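Side-chain contact in enterochelin esterase (Salmonella enterica subsp. enterica serovar Typhimurium, PDB 3MGA), which probably hydrolyses the ester bonds of the siderophore ferric enterobactin, releasing the iron it carries: residues Leu260-Gln264 and Glu265-Gln269. Numbering follows the deposited sequence.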
loop_
_atom_site.group_PDB
_atom_site.type_symbol
_atom_site.label_atom_id
_atom_site.label_comp_id
_atom_site.label_asym_id
_atom_site.label_seq_id
_atom_site.Cartn_x
_atom_site.Cartn_y
_atom_site.Cartn_z
ATOM N N LEU A 260 21.089 -6.632 -8.973
ATOM C CA LEU A 260 22.211 -7.483 -9.351
ATOM C C LEU A 260 22.416 -8.480 -8.217
ATOM O O LEU A 260 22.527 -9.673 -8.452
ATOM C CB LEU A 260 23.493 -6.678 -9.573
ATOM C CG LEU A 260 23.616 -5.852 -10.851
ATOM C CD1 LEU A 260 24.826 -4.955 -10.779
ATOM C CD2 LEU A 260 23.672 -6.757 -12.101
ATOM N N ALA A 261 22.445 -7.970 -6.987
ATOM C CA ALA A 261 22.634 -8.786 -5.796
ATOM C C ALA A 261 21.562 -9.862 -5.641
ATOM O O ALA A 261 21.872 -10.998 -5.276
ATOM C CB ALA A 261 22.654 -7.890 -4.550
ATOM N N VAL A 262 20.301 -9.496 -5.891
ATOM C CA VAL A 262 19.190 -10.438 -5.797
ATOM C C VAL A 262 19.358 -11.617 -6.763
ATOM O O VAL A 262 19.085 -12.770 -6.413
ATOM C CB VAL A 262 17.835 -9.735 -6.064
ATOM C CG1 VAL A 262 16.747 -10.736 -6.428
ATOM C CG2 VAL A 262 17.432 -8.867 -4.864
ATOM N N GLN A 263 19.839 -11.338 -7.967
ATOM C CA GLN A 263 20.007 -12.387 -8.973
ATOM C C GLN A 263 21.241 -13.275 -8.762
ATOM O O GLN A 263 21.160 -14.498 -8.919
ATOM C CB GLN A 263 20.071 -11.760 -10.360
ATOM C CG GLN A 263 18.850 -10.941 -10.696
ATOM C CD GLN A 263 18.972 -10.245 -12.022
ATOM O OE1 GLN A 263 19.149 -10.887 -13.057
ATOM N NE2 GLN A 263 18.842 -8.921 -12.008
ATOM N N GLN A 264 22.365 -12.656 -8.401
ATOM C CA GLN A 264 23.643 -13.360 -8.217
ATOM C C GLN A 264 23.833 -14.033 -6.853
ATOM O O GLN A 264 24.546 -15.035 -6.738
ATOM C CB GLN A 264 24.797 -12.369 -8.426
ATOM C CG GLN A 264 24.850 -11.729 -9.816
ATOM C CD GLN A 264 25.870 -10.600 -9.901
ATOM O OE1 GLN A 264 26.223 -9.987 -8.888
ATOM N NE2 GLN A 264 26.323 -10.302 -11.113
ATOM N N GLU A 265 23.193 -13.484 -5.831
ATOM C CA GLU A 265 23.337 -13.981 -4.472
ATOM C C GLU A 265 22.073 -14.638 -3.901
ATOM O O GLU A 265 22.130 -15.775 -3.437
ATOM C CB GLU A 265 23.715 -12.811 -3.557
ATOM C CG GLU A 265 24.953 -12.014 -3.984
ATOM C CD GLU A 265 25.076 -10.680 -3.247
ATOM O OE1 GLU A 265 24.102 -10.269 -2.573
ATOM O OE2 GLU A 265 26.136 -10.033 -3.355
ATOM N N LEU A 266 20.945 -13.924 -3.944
ATOM C CA LEU A 266 19.694 -14.400 -3.340
ATOM C C LEU A 266 18.978 -15.543 -4.063
ATOM O O LEU A 266 18.716 -16.582 -3.458
ATOM C CB LEU A 266 18.717 -13.229 -3.147
ATOM C CG LEU A 266 17.388 -13.559 -2.464
ATOM C CD1 LEU A 266 17.633 -14.121 -1.066
ATOM C CD2 LEU A 266 16.474 -12.341 -2.411
ATOM N N LEU A 267 18.658 -15.353 -5.342
ATOM C CA LEU A 267 17.942 -16.375 -6.114
ATOM C C LEU A 267 18.594 -17.753 -6.126
ATOM O O LEU A 267 17.880 -18.760 -6.100
ATOM C CB LEU A 267 17.672 -15.909 -7.555
ATOM C CG LEU A 267 16.723 -14.711 -7.721
ATOM C CD1 LEU A 267 16.285 -14.596 -9.180
ATOM C CD2 LEU A 267 15.502 -14.846 -6.840
ATOM N N PRO A 268 19.938 -17.816 -6.190
ATOM C CA PRO A 268 20.566 -19.147 -6.169
ATOM C C PRO A 268 20.414 -19.804 -4.793
ATOM O O PRO A 268 20.278 -21.019 -4.694
ATOM C CB PRO A 268 22.034 -18.857 -6.511
ATOM C CG PRO A 268 21.998 -17.554 -7.232
ATOM C CD PRO A 268 20.908 -16.770 -6.543
ATOM N N GLN A 269 20.433 -18.995 -3.738
ATOM C CA GLN A 269 20.233 -19.518 -2.392
ATOM C C GLN A 269 18.805 -20.038 -2.277
ATOM O O GLN A 269 18.574 -21.138 -1.772
ATOM C CB GLN A 269 20.469 -18.442 -1.329
ATOM C CG GLN A 269 21.920 -18.079 -1.017
ATOM C CD GLN A 269 22.657 -19.178 -0.260
ATOM O OE1 GLN A 269 22.713 -20.332 -0.702
ATOM N NE2 GLN A 269 23.259 -18.813 0.878
#
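Glu265 turns back along its own helix and lays its side chain beside Ala261, one turn earlier. Glu265 CB sits 3.1 Å from Ala261 O, the carbonyl that also accepts the backbone bond from Glu265 N, at 2.9 Å. CG stays close to that same oxygen, because chi1 of -55° sets it beside the backbone N, facing the preceding turn. From there the extended chain brings the carboxylate alongside the methyl group of Ala261: Glu265 CD lies 3.9 Å from Ala261 CB, and Glu265 OE1 comes to rest 3.4 Å from the same Ala261 CB. The acid is also held from outside the helix: OE1 is hydrogen-bonded to Ser180 OG and OE2 to the backbone N of Arg182, two partners that fix the rotation of the carboxylate.

Helix 256-273 packs against the mixed sheet of the esterase domain, an alpha/beta-hydrolase fold, and the glutamate thus ties it to the end of strand 174-180. The inward side of the same turns is apolar. Val262 CG1, anti to the backbone N, reaches Leu267 CG at 4.2 Å, the two side chains crossing at a slant, and Leu266 CD2 lies at a similar range; Val262 packs on Ile206 and Ile240 of the central strands, Leu267 on Leu204.

The backbone widens here into a pi-type turn. Leu267 N bonds Val262 O at 2.8 Å, five residues apart and nearly straight at 168°, while Ala261 O takes a second, weak bond from Leu266 N. Pro268 probably accounts for part of the irregularity: its ring nitrogen has no hydrogen to give to the turn before, and Pro268 CD instead stands 3.3 Å from Gln263 O, where the helix kinks.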